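Local coordinates for 3-dehydroshikimate dehydratase (Pseudomonas putida, PDB 5HMQ), which catalyses the metal-dependent dehydration of 3-dehydroshikimate to protocatechuate, a common intermediate of quinate and shikimate breakdown, at residues 324-335 with 424-434; 566-576 with 585-593. All coordinates share one frame; numbering follows the deposited sequence.

Contact 1: residues 324-335 with 424-434; sequences EAGKHRSKEVQL and YDTDFSLDNNA
At the outer edge of the mixed beta sheet in the first glyoxalase-like (VOC) module of the dioxygenase-like half, His328 and Phe428 meet where the weakly bonded strand 428-430 runs antiparallel to strand 324-328. The backbone joins first: Ser429 N donates to Lys327 O and Arg329 N to Asp427 O. Farther along, Asp431 N is hydrogen-bonded to Ala325 O at 3.0 Å. Ala325 and Gly326 both face Leu335 in a classic beta bulge. Gly326 suits this place because its positive phi, 138°, and the closeness of Ser429 O and Leu430 CA leave no room for a CB.

Phe428 is the first residue to leave the short helix 424-427. Its CG stands anti to the carbonyl carbon (chi1 -65°), which brings the ring back over the hairpin. The rim atom CE2 then lies 3.5 Å from Val333 CG1 and 3.8 Å from Leu335 CB. Leu335 CD2 touches both Tyr424 CD1 and Leu430 CD2, each 3.6 Å away; leucine's forked end lets one methyl meet both partners. Tyr424 sends its hydroxyl on to Glu299.

The His328 ring turns its edge to one face of Phe428 in a T-shaped pair, planes at 78°. Its ND1 accepts from Ser330 N and Lys331 N, which fixes the imidazole's rotation, and Asp427 O sits over the ring centre, 3.4 Å from CD2.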
loop_
_atom_site.group_PDB
_atom_site.type_symbol
_atom_site.label_atom_id
_atom_site.label_comp_id
_atom_site.label_asym_id
_atom_site.label_seq_id
_atom_site.Cartn_x
_atom_site.Cartn_y
_atom_site.Cartn_z
ATOM N N GLU C 324 2.059 -5.013 -40.803
ATOM C CA GLU C 324 0.731 -5.540 -40.506
ATOM C C GLU C 324 0.671 -6.984 -40.980
ATOM O O GLU C 324 0.427 -7.255 -42.157
ATOM C CB GLU C 324 -0.345 -4.699 -41.181
ATOM C CG GLU C 324 -0.354 -3.241 -40.767
ATOM C CD GLU C 324 -1.564 -2.497 -41.294
ATOM O OE1 GLU C 324 -2.638 -2.589 -40.663
ATOM O OE2 GLU C 324 -1.441 -1.821 -42.338
ATOM N N ALA C 325 0.873 -7.925 -40.061
ATOM C CA ALA C 325 0.951 -9.323 -40.460
ATOM C C ALA C 325 -0.415 -9.936 -40.726
ATOM O O ALA C 325 -0.480 -11.045 -41.263
ATOM C CB ALA C 325 1.681 -10.138 -39.389
ATOM N N GLY C 326 -1.499 -9.232 -40.412
ATOM C CA GLY C 326 -2.825 -9.760 -40.664
ATOM C C GLY C 326 -3.812 -9.521 -39.539
ATOM O O GLY C 326 -3.430 -9.142 -38.429
ATOM N N LYS C 327 -5.091 -9.739 -39.826
ATOM C CA LYS C 327 -6.170 -9.527 -38.875
ATOM C C LYS C 327 -6.733 -10.871 -38.431
ATOM O O LYS C 327 -6.681 -11.859 -39.170
ATOM C CB LYS C 327 -7.283 -8.669 -39.493
ATOM C CG LYS C 327 -8.449 -8.359 -38.560
ATOM C CD LYS C 327 -9.306 -7.220 -39.086
ATOM C CE LYS C 327 -10.566 -7.054 -38.250
ATOM N NZ LYS C 327 -11.559 -6.155 -38.901
ATOM N N HIS C 328 -7.239 -10.907 -37.199
ATOM C CA HIS C 328 -7.941 -12.083 -36.707
ATOM C C HIS C 328 -9.123 -12.402 -37.617
ATOM O O HIS C 328 -9.735 -11.511 -38.211
ATOM C CB HIS C 328 -8.419 -11.842 -35.275
ATOM C CG HIS C 328 -8.776 -13.089 -34.529
ATOM N ND1 HIS C 328 -10.044 -13.631 -34.549
ATOM C CD2 HIS C 328 -8.036 -13.893 -33.728
ATOM C CE1 HIS C 328 -10.068 -14.718 -33.799
ATOM N NE2 HIS C 328 -8.862 -14.900 -33.290
ATOM N N ARG C 329 -9.442 -13.692 -37.728
ATOM C CA ARG C 329 -10.478 -14.102 -38.671
ATOM C C ARG C 329 -11.877 -13.695 -38.214
ATOM O O ARG C 329 -12.762 -13.498 -39.054
ATOM C CB ARG C 329 -10.408 -15.607 -38.926
ATOM C CG ARG C 329 -9.034 -16.076 -39.374
ATOM C CD ARG C 329 -9.019 -17.567 -39.651
ATOM N NE ARG C 329 -7.692 -18.143 -39.460
ATOM C CZ ARG C 329 -7.128 -19.010 -40.294
ATOM N NH1 ARG C 329 -7.767 -19.386 -41.391
ATOM N NH2 ARG C 329 -5.922 -19.490 -40.039
ATOM N N SER C 330 -12.108 -13.575 -36.906
ATOM C CA SER C 330 -13.455 -13.283 -36.427
ATOM C C SER C 330 -13.492 -12.116 -35.447
ATOM O O SER C 330 -14.527 -11.458 -35.303
ATOM C CB SER C 330 -14.064 -14.527 -35.775
ATOM O OG SER C 330 -13.171 -15.098 -34.835
ATOM N N LYS C 331 -12.380 -11.847 -34.773
ATOM C CA LYS C 331 -12.322 -10.811 -33.752
ATOM C C LYS C 331 -11.588 -9.574 -34.260
ATOM O O LYS C 331 -10.889 -9.604 -35.277
ATOM C CB LYS C 331 -11.643 -11.341 -32.487
ATOM C CG LYS C 331 -12.294 -12.588 -31.917
ATOM C CD LYS C 331 -11.465 -13.178 -30.793
ATOM C CE LYS C 331 -12.192 -14.329 -30.123
ATOM N NZ LYS C 331 -11.365 -14.950 -29.051
ATOM N N GLU C 332 -11.762 -8.470 -33.529
ATOM C CA GLU C 332 -11.082 -7.211 -33.834
ATOM C C GLU C 332 -9.685 -7.237 -33.209
ATOM O O GLU C 332 -9.368 -6.526 -32.254
ATOM C CB GLU C 332 -11.905 -6.028 -33.347
ATOM C CG GLU C 332 -13.183 -5.823 -34.142
ATOM C CD GLU C 332 -12.904 -5.561 -35.611
ATOM O OE1 GLU C 332 -12.232 -4.554 -35.920
ATOM O OE2 GLU C 332 -13.347 -6.371 -36.456
ATOM N N VAL C 333 -8.833 -8.074 -33.796
ATOM C CA VAL C 333 -7.496 -8.350 -33.285
ATOM C C VAL C 333 -6.505 -8.209 -34.429
ATOM O O VAL C 333 -6.644 -8.877 -35.458
ATOM C CB VAL C 333 -7.404 -9.754 -32.664
ATOM C CG1 VAL C 333 -5.962 -10.128 -32.403
ATOM C CG2 VAL C 333 -8.203 -9.815 -31.368
ATOM N N GLN C 334 -5.507 -7.350 -34.250
ATOM C CA GLN C 334 -4.486 -7.109 -35.254
ATOM C C GLN C 334 -3.147 -7.659 -34.790
ATOM O O GLN C 334 -2.777 -7.523 -33.619
ATOM C CB GLN C 334 -4.353 -5.615 -35.557
ATOM C CG GLN C 334 -5.504 -5.047 -36.363
ATOM C CD GLN C 334 -5.490 -5.527 -37.802
ATOM O OE1 GLN C 334 -4.473 -6.008 -38.299
ATOM N NE2 GLN C 334 -6.623 -5.388 -38.483
ATOM N N LEU C 335 -2.432 -8.287 -35.715
ATOM C CA LEU C 335 -1.108 -8.832 -35.458
ATOM C C LEU C 335 -0.078 -8.013 -36.222
ATOM O O LEU C 335 -0.232 -7.784 -37.428
ATOM C CB LEU C 335 -1.035 -10.303 -35.870
ATOM C CG LEU C 335 0.340 -10.964 -35.775
ATOM C CD1 LEU C 335 0.818 -10.982 -34.332
ATOM C CD2 LEU C 335 0.303 -12.372 -36.342
ATOM N N TYR C 424 -0.403 -18.444 -35.111
ATOM C CA TYR C 424 -0.940 -17.332 -35.884
ATOM C C TYR C 424 -1.613 -17.809 -37.165
ATOM O O TYR C 424 -2.642 -17.253 -37.567
ATOM C CB TYR C 424 0.179 -16.339 -36.193
ATOM C CG TYR C 424 1.028 -15.998 -34.986
ATOM C CD1 TYR C 424 0.570 -15.112 -34.019
ATOM C CD2 TYR C 424 2.283 -16.568 -34.809
ATOM C CE1 TYR C 424 1.340 -14.799 -32.914
ATOM C CE2 TYR C 424 3.059 -16.261 -33.708
ATOM C CZ TYR C 424 2.584 -15.375 -32.764
ATOM O OH TYR C 424 3.355 -15.067 -31.667
ATOM N N ASP C 425 -1.061 -18.838 -37.816
ATOM C CA ASP C 425 -1.697 -19.368 -39.018
ATOM C C ASP C 425 -3.079 -19.934 -38.734
ATOM O O ASP C 425 -3.880 -20.074 -39.661
ATOM C CB ASP C 425 -0.841 -20.461 -39.664
ATOM C CG ASP C 425 0.487 -19.947 -40.175
ATOM O OD1 ASP C 425 0.520 -19.388 -41.291
ATOM O OD2 ASP C 425 1.501 -20.119 -39.466
ATOM N N THR C 426 -3.377 -20.266 -37.480
ATOM C CA THR C 426 -4.657 -20.879 -37.155
ATOM C C THR C 426 -5.754 -19.854 -36.888
ATOM O O THR C 426 -6.885 -20.032 -37.357
ATOM C CB THR C 426 -4.505 -21.806 -35.943
ATOM O OG1 THR C 426 -3.740 -21.146 -34.923
ATOM C CG2 THR C 426 -3.807 -23.099 -36.341
ATOM N N ASP C 427 -5.459 -18.791 -36.133
ATOM C CA ASP C 427 -6.504 -17.845 -35.755
ATOM C C ASP C 427 -6.491 -16.563 -36.570
ATOM O O ASP C 427 -7.468 -15.808 -36.515
ATOM C CB ASP C 427 -6.383 -17.472 -34.277
ATOM C CG ASP C 427 -5.995 -18.659 -33.411
ATOM O OD1 ASP C 427 -5.134 -18.479 -32.526
ATOM O OD2 ASP C 427 -6.601 -19.743 -33.549
ATOM N N PHE C 428 -5.435 -16.306 -37.330
ATOM C CA PHE C 428 -5.308 -15.089 -38.114
ATOM C C PHE C 428 -5.330 -15.404 -39.603
ATOM O O PHE C 428 -5.126 -16.545 -40.027
ATOM C CB PHE C 428 -4.014 -14.342 -37.765
ATOM C CG PHE C 428 -3.970 -13.814 -36.357
ATOM C CD1 PHE C 428 -3.621 -14.641 -35.302
ATOM C CD2 PHE C 428 -4.267 -12.488 -36.092
ATOM C CE1 PHE C 428 -3.577 -14.156 -34.007
ATOM C CE2 PHE C 428 -4.224 -11.998 -34.803
ATOM C CZ PHE C 428 -3.879 -12.833 -33.758
ATOM N N SER C 429 -5.544 -14.362 -40.394
ATOM C CA SER C 429 -5.538 -14.451 -41.849
ATOM C C SER C 429 -4.332 -13.620 -42.267
ATOM O O SER C 429 -4.436 -12.424 -42.550
ATOM C CB SER C 429 -6.837 -13.942 -42.468
ATOM O OG SER C 429 -7.821 -14.961 -42.492
ATOM N N LEU C 430 -3.181 -14.282 -42.285
ATOM C CA LEU C 430 -1.902 -13.609 -42.427
ATOM C C LEU C 430 -1.695 -13.149 -43.864
ATOM O O LEU C 430 -1.934 -13.903 -44.811
ATOM C CB LEU C 430 -0.780 -14.552 -41.987
ATOM C CG LEU C 430 -0.720 -14.869 -40.486
ATOM C CD1 LEU C 430 0.283 -15.963 -40.204
ATOM C CD2 LEU C 430 -0.349 -13.638 -39.691
ATOM N N ASP C 431 -1.250 -11.907 -44.020
ATOM C CA ASP C 431 -0.912 -11.348 -45.325
ATOM C C ASP C 431 0.532 -11.729 -45.621
ATOM O O ASP C 431 1.474 -11.137 -45.082
ATOM C CB ASP C 431 -1.121 -9.836 -45.325
ATOM C CG ASP C 431 -0.857 -9.193 -46.685
ATOM O OD1 ASP C 431 -0.312 -9.861 -47.589
ATOM O OD2 ASP C 431 -1.226 -8.011 -46.852
ATOM N N ASN C 432 0.709 -12.728 -46.490
ATOM C CA ASN C 432 2.034 -13.253 -46.810
ATOM C C ASN C 432 2.799 -12.315 -47.737
ATOM O O ASN C 432 3.797 -12.714 -48.349
ATOM C CB ASN C 432 1.924 -14.648 -47.437
ATOM C CG ASN C 432 1.561 -15.724 -46.421
ATOM O OD1 ASN C 432 1.735 -15.541 -45.214
ATOM N ND2 ASN C 432 1.063 -16.855 -46.908
ATOM N N ASN C 433 2.336 -11.069 -47.848
ATOM C CA ASN C 433 3.092 -9.990 -48.478
ATOM C C ASN C 433 3.501 -8.895 -47.500
ATOM O O ASN C 433 3.896 -7.812 -47.941
ATOM C CB ASN C 433 2.310 -9.358 -49.638
ATOM C CG ASN C 433 2.035 -10.334 -50.766
ATOM O OD1 ASN C 433 2.256 -11.538 -50.643
ATOM N ND2 ASN C 433 1.563 -9.804 -51.890
ATOM N N ALA C 434 3.400 -9.131 -46.192
ATOM C CA ALA C 434 3.743 -8.118 -45.194
ATOM C C ALA C 434 5.188 -7.635 -45.380
ATOM O O ALA C 434 5.455 -6.604 -46.030
ATOM C CB ALA C 434 3.585 -8.691 -43.785
#

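Contact 2: residues 566-576 with 585-593; sequences FLSELAYYNVL and ELFHVYTEP
Leu576 and His588 form an antiparallel hydrogen-bonded pair where the chain, having left helix 564-572, comes alongside strand 585-590. Leu576 N donates to His588 O at 2.9 Å, and His588 N returns a bond to Leu576 O at 3.1 Å. The same Leu576 O also receives the CA-H of Phe587 and lies at the edge of the His588 imidazole, 3.3 Å from CD2. Leu576 CD1 reaches the edge of the Tyr590 ring, 3.7 Å from CD2, the two side chains crossing at about a right angle.

Beside this pair, Val575 spreads its two methyls over neighbouring strand residues: CG1 packs on Phe587 CB, while CG2 lies 4.0 Å from Val589 CG1. A beta-branched residue can thus touch two partners at once. Phe587 reaches on to the helix, where its CE1 comes to the edge of the Phe566 ring, 3.9 Å from CZ, and Leu570 CD2 meets its CD1. Large apolar side chains suit this seam, since they bridge helix and strand without leaving buried polar groups to satisfy.

Farther out, helix 531-541 covers Phe587 and Val589 through Ile531 and Val535, and Val575 O is bonded by the Tyr553 hydroxyl. His588 has its CG between the backbone N and the carbonyl carbon (chi1 59°); from there ND1 bonds Glu601, a magnesium ligand, and NE2 bonds Asn616. Leu586 CD2 lies over one face of the imidazole, and the pairing with Leu576 fixes the backbone from which the ring projects. The bond to Glu601 is consistent with a second-shell histidine steadying that carboxylate beside the metal.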
loop_
_atom_site.group_PDB
_atom_site.type_symbol
_atom_site.label_atom_id
_atom_site.label_comp_id
_atom_site.label_asym_id
_atom_site.label_seq_id
_atom_site.Cartn_x
_atom_site.Cartn_y
_atom_site.Cartn_z
ATOM N N PHE C 566 33.044 10.299 -35.265
ATOM C CA PHE C 566 32.040 9.379 -34.736
ATOM C C PHE C 566 31.108 10.045 -33.734
ATOM O O PHE C 566 29.895 9.834 -33.787
ATOM C CB PHE C 566 32.723 8.174 -34.088
ATOM C CG PHE C 566 31.761 7.134 -33.587
ATOM C CD1 PHE C 566 31.023 6.363 -34.469
ATOM C CD2 PHE C 566 31.593 6.932 -32.225
ATOM C CE1 PHE C 566 30.133 5.411 -34.000
ATOM C CE2 PHE C 566 30.710 5.981 -31.750
ATOM C CZ PHE C 566 29.977 5.220 -32.637
ATOM N N LEU C 567 31.649 10.860 -32.825
ATOM C CA LEU C 567 30.815 11.426 -31.774
ATOM C C LEU C 567 29.840 12.450 -32.335
ATOM O O LEU C 567 28.706 12.558 -31.849
ATOM C CB LEU C 567 31.685 12.084 -30.690
ATOM C CG LEU C 567 31.003 12.849 -29.542
ATOM C CD1 LEU C 567 31.871 12.748 -28.280
ATOM C CD2 LEU C 567 30.613 14.321 -29.832
ATOM N N SER C 568 30.243 13.189 -33.368
ATOM C CA SER C 568 29.330 14.139 -33.987
ATOM C C SER C 568 28.177 13.439 -34.681
ATOM O O SER C 568 27.109 14.038 -34.842
ATOM C CB SER C 568 30.083 15.027 -34.977
ATOM O OG SER C 568 30.404 14.321 -36.163
ATOM N N GLU C 569 28.363 12.184 -35.091
ATOM C CA GLU C 569 27.246 11.408 -35.616
ATOM C C GLU C 569 26.279 11.024 -34.503
ATOM O O GLU C 569 25.061 11.139 -34.670
ATOM C CB GLU C 569 27.766 10.171 -36.343
ATOM C CG GLU C 569 28.438 10.483 -37.671
ATOM C CD GLU C 569 29.126 9.277 -38.281
ATOM O OE1 GLU C 569 28.836 8.142 -37.852
ATOM O OE2 GLU C 569 29.960 9.470 -39.193
ATOM N N LEU C 570 26.807 10.574 -33.358
ATOM C CA LEU C 570 25.951 10.278 -32.217
ATOM C C LEU C 570 25.132 11.495 -31.815
ATOM O O LEU C 570 23.945 11.377 -31.497
ATOM C CB LEU C 570 26.797 9.790 -31.039
ATOM C CG LEU C 570 27.558 8.486 -31.277
ATOM C CD1 LEU C 570 28.669 8.349 -30.252
ATOM C CD2 LEU C 570 26.599 7.300 -31.177
ATOM N N ALA C 571 25.750 12.675 -31.820
ATOM C CA ALA C 571 25.022 13.888 -31.462
ATOM C C ALA C 571 23.946 14.201 -32.495
ATOM O O ALA C 571 22.857 14.676 -32.148
ATOM C CB ALA C 571 25.997 15.060 -31.320
ATOM N N TYR C 572 24.235 13.954 -33.776
ATOM C CA TYR C 572 23.239 14.206 -34.811
ATOM C C TYR C 572 22.101 13.197 -34.761
ATOM O O TYR C 572 20.958 13.541 -35.077
ATOM C CB TYR C 572 23.874 14.184 -36.199
ATOM C CG TYR C 572 22.956 14.763 -37.252
ATOM C CD1 TYR C 572 22.790 16.136 -37.378
ATOM C CD2 TYR C 572 22.205 13.934 -38.077
ATOM C CE1 TYR C 572 21.937 16.668 -38.327
ATOM C CE2 TYR C 572 21.346 14.458 -39.026
ATOM C CZ TYR C 572 21.217 15.825 -39.146
ATOM O OH TYR C 572 20.362 16.354 -40.086
ATOM N N TYR C 573 22.382 11.958 -34.355
ATOM C CA TYR C 573 21.372 10.912 -34.302
ATOM C C TYR C 573 20.752 10.762 -32.919
ATOM O O TYR C 573 19.983 9.820 -32.699
ATOM C CB TYR C 573 21.973 9.569 -34.737
ATOM C CG TYR C 573 22.281 9.434 -36.215
ATOM C CD1 TYR C 573 23.428 9.993 -36.764
ATOM C CD2 TYR C 573 21.436 8.720 -37.057
ATOM C CE1 TYR C 573 23.718 9.865 -38.106
ATOM C CE2 TYR C 573 21.718 8.585 -38.405
ATOM C CZ TYR C 573 22.863 9.161 -38.923
ATOM O OH TYR C 573 23.154 9.033 -40.262
ATOM N N ASN C 574 21.065 11.670 -31.992
ATOM C CA ASN C 574 20.493 11.666 -30.645
ATOM C C ASN C 574 20.629 10.295 -29.986
ATOM O O ASN C 574 19.725 9.819 -29.295
ATOM C CB ASN C 574 19.033 12.121 -30.667
ATOM C CG ASN C 574 18.882 13.578 -31.062
ATOM O OD1 ASN C 574 19.346 14.475 -30.359
ATOM N ND2 ASN C 574 18.228 13.820 -32.191
ATOM N N VAL C 575 21.774 9.654 -30.198
ATOM C CA VAL C 575 22.041 8.337 -29.632
ATOM C C VAL C 575 22.702 8.508 -28.272
ATOM O O VAL C 575 23.626 9.317 -28.114
ATOM C CB VAL C 575 22.921 7.501 -30.576
ATOM C CG1 VAL C 575 23.258 6.158 -29.942
ATOM C CG2 VAL C 575 22.222 7.297 -31.908
ATOM N N LEU C 576 22.233 7.741 -27.292
ATOM C CA LEU C 576 22.805 7.704 -25.955
ATOM C C LEU C 576 23.798 6.551 -25.853
ATOM O O LEU C 576 23.689 5.551 -26.567
ATOM C CB LEU C 576 21.699 7.562 -24.908
ATOM C CG LEU C 576 20.711 8.730 -24.893
ATOM C CD1 LEU C 576 19.421 8.339 -24.208
ATOM C CD2 LEU C 576 21.323 9.930 -24.199
ATOM N N GLU C 585 30.042 -1.961 -25.275
ATOM C CA GLU C 585 29.423 -0.661 -25.483
ATOM C C GLU C 585 27.933 -0.819 -25.740
ATOM O O GLU C 585 27.481 -1.830 -26.283
ATOM C CB GLU C 585 30.064 0.093 -26.651
ATOM C CG GLU C 585 31.493 0.526 -26.400
ATOM C CD GLU C 585 32.087 1.243 -27.589
ATOM O OE1 GLU C 585 32.179 0.624 -28.671
ATOM O OE2 GLU C 585 32.449 2.429 -27.445
ATOM N N LEU C 586 27.177 0.204 -25.351
ATOM C CA LEU C 586 25.740 0.254 -25.571
ATOM C C LEU C 586 25.386 1.516 -26.341
ATOM O O LEU C 586 25.839 2.612 -25.991
ATOM C CB LEU C 586 24.974 0.220 -24.247
ATOM C CG LEU C 586 23.447 0.288 -24.360
ATOM C CD1 LEU C 586 22.903 -0.974 -25.017
ATOM C CD2 LEU C 586 22.801 0.512 -23.002
ATOM N N PHE C 587 24.577 1.355 -27.383
ATOM C CA PHE C 587 24.001 2.462 -28.134
ATOM C C PHE C 587 22.492 2.293 -28.097
ATOM O O PHE C 587 21.969 1.280 -28.574
ATOM C CB PHE C 587 24.503 2.483 -29.579
ATOM C CG PHE C 587 25.998 2.415 -29.708
ATOM C CD1 PHE C 587 26.774 3.550 -29.542
ATOM C CD2 PHE C 587 26.628 1.215 -29.990
ATOM C CE1 PHE C 587 28.151 3.492 -29.664
ATOM C CE2 PHE C 587 28.005 1.151 -30.110
ATOM C CZ PHE C 587 28.766 2.289 -29.946
ATOM N N HIS C 588 21.794 3.271 -27.528
ATOM C CA HIS C 588 20.357 3.141 -27.366
ATOM C C HIS C 588 19.694 4.507 -27.463
ATOM O O HIS C 588 20.309 5.537 -27.173
ATOM C CB HIS C 588 20.003 2.453 -26.036
ATOM C CG HIS C 588 20.515 3.161 -24.818
ATOM N ND1 HIS C 588 19.782 3.256 -23.654
ATOM C CD2 HIS C 588 21.687 3.795 -24.576
ATOM C CE1 HIS C 588 20.477 3.923 -22.750
ATOM N NE2 HIS C 588 21.636 4.262 -23.284
ATOM N N VAL C 589 18.431 4.497 -27.894
ATOM C CA VAL C 589 17.603 5.691 -27.993
ATOM C C VAL C 589 16.233 5.380 -27.408
ATOM O O VAL C 589 15.819 4.222 -27.311
ATOM C CB VAL C 589 17.458 6.195 -29.446
ATOM C CG1 VAL C 589 18.803 6.634 -29.997
ATOM C CG2 VAL C 589 16.833 5.118 -30.324
ATOM N N TYR C 590 15.526 6.436 -27.016
ATOM C CA TYR C 590 14.196 6.313 -26.441
ATOM C C TYR C 590 13.190 7.127 -27.243
ATOM O O TYR C 590 13.519 8.177 -27.802
ATOM C CB TYR C 590 14.175 6.778 -24.980
ATOM C CG TYR C 590 15.066 5.980 -24.054
ATOM C CD1 TYR C 590 14.661 4.744 -23.572
ATOM C CD2 TYR C 590 16.302 6.468 -23.652
ATOM C CE1 TYR C 590 15.460 4.012 -22.719
ATOM C CE2 TYR C 590 17.112 5.738 -22.798
ATOM C CZ TYR C 590 16.684 4.510 -22.337
ATOM O OH TYR C 590 17.478 3.774 -21.488
ATOM N N THR C 591 11.958 6.629 -27.292
ATOM C CA THR C 591 10.840 7.403 -27.805
ATOM C C THR C 591 10.159 8.152 -26.663
ATOM O O THR C 591 10.376 7.871 -25.484
ATOM C CB THR C 591 9.824 6.502 -28.510
ATOM O OG1 THR C 591 9.042 5.806 -27.531
ATOM C CG2 THR C 591 10.527 5.490 -29.393
ATOM N N GLU C 592 9.316 9.112 -27.026
ATOM C CA GLU C 592 8.431 9.713 -26.048
ATOM C C GLU C 592 7.415 8.671 -25.587
ATOM O O GLU C 592 7.185 7.672 -26.272
ATOM C CB GLU C 592 7.714 10.923 -26.641
ATOM C CG GLU C 592 8.624 12.092 -26.968
ATOM C CD GLU C 592 7.875 13.245 -27.606
ATOM O OE1 GLU C 592 6.832 12.997 -28.248
ATOM O OE2 GLU C 592 8.332 14.401 -27.473
ATOM N N PRO C 593 6.808 8.870 -24.417
ATOM C CA PRO C 593 5.780 7.927 -23.965
ATOM C C PRO C 593 4.590 7.915 -24.913
ATOM O O PRO C 593 4.159 8.956 -25.411
ATOM C CB PRO C 593 5.392 8.460 -22.580
ATOM C CG PRO C 593 6.570 9.256 -22.137
ATOM C CD PRO C 593 7.133 9.867 -23.382
#

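Both contacts add an outermost strand to a mixed sheet, one in each glyoxalase-like module, yet they share no elements: their centres lie 34 Å apart and their nearest atoms about 18 Å. Contact 1 is partly buried and away from the annotated sites; an apolar patch on its inner side gives way to exposed charged and polar residues, and its edge strand is weakly bonded. Contact 2 is buried, its side-chain packing mostly apolar, beside a pair of backbone hydrogen bonds. Each brings a helix along, the short 424-427 and 564-572 respectively. The histidines show the difference: that of contact 1 binds the backbone of its own turn, whereas that of contact 2 reaches a magnesium ligand.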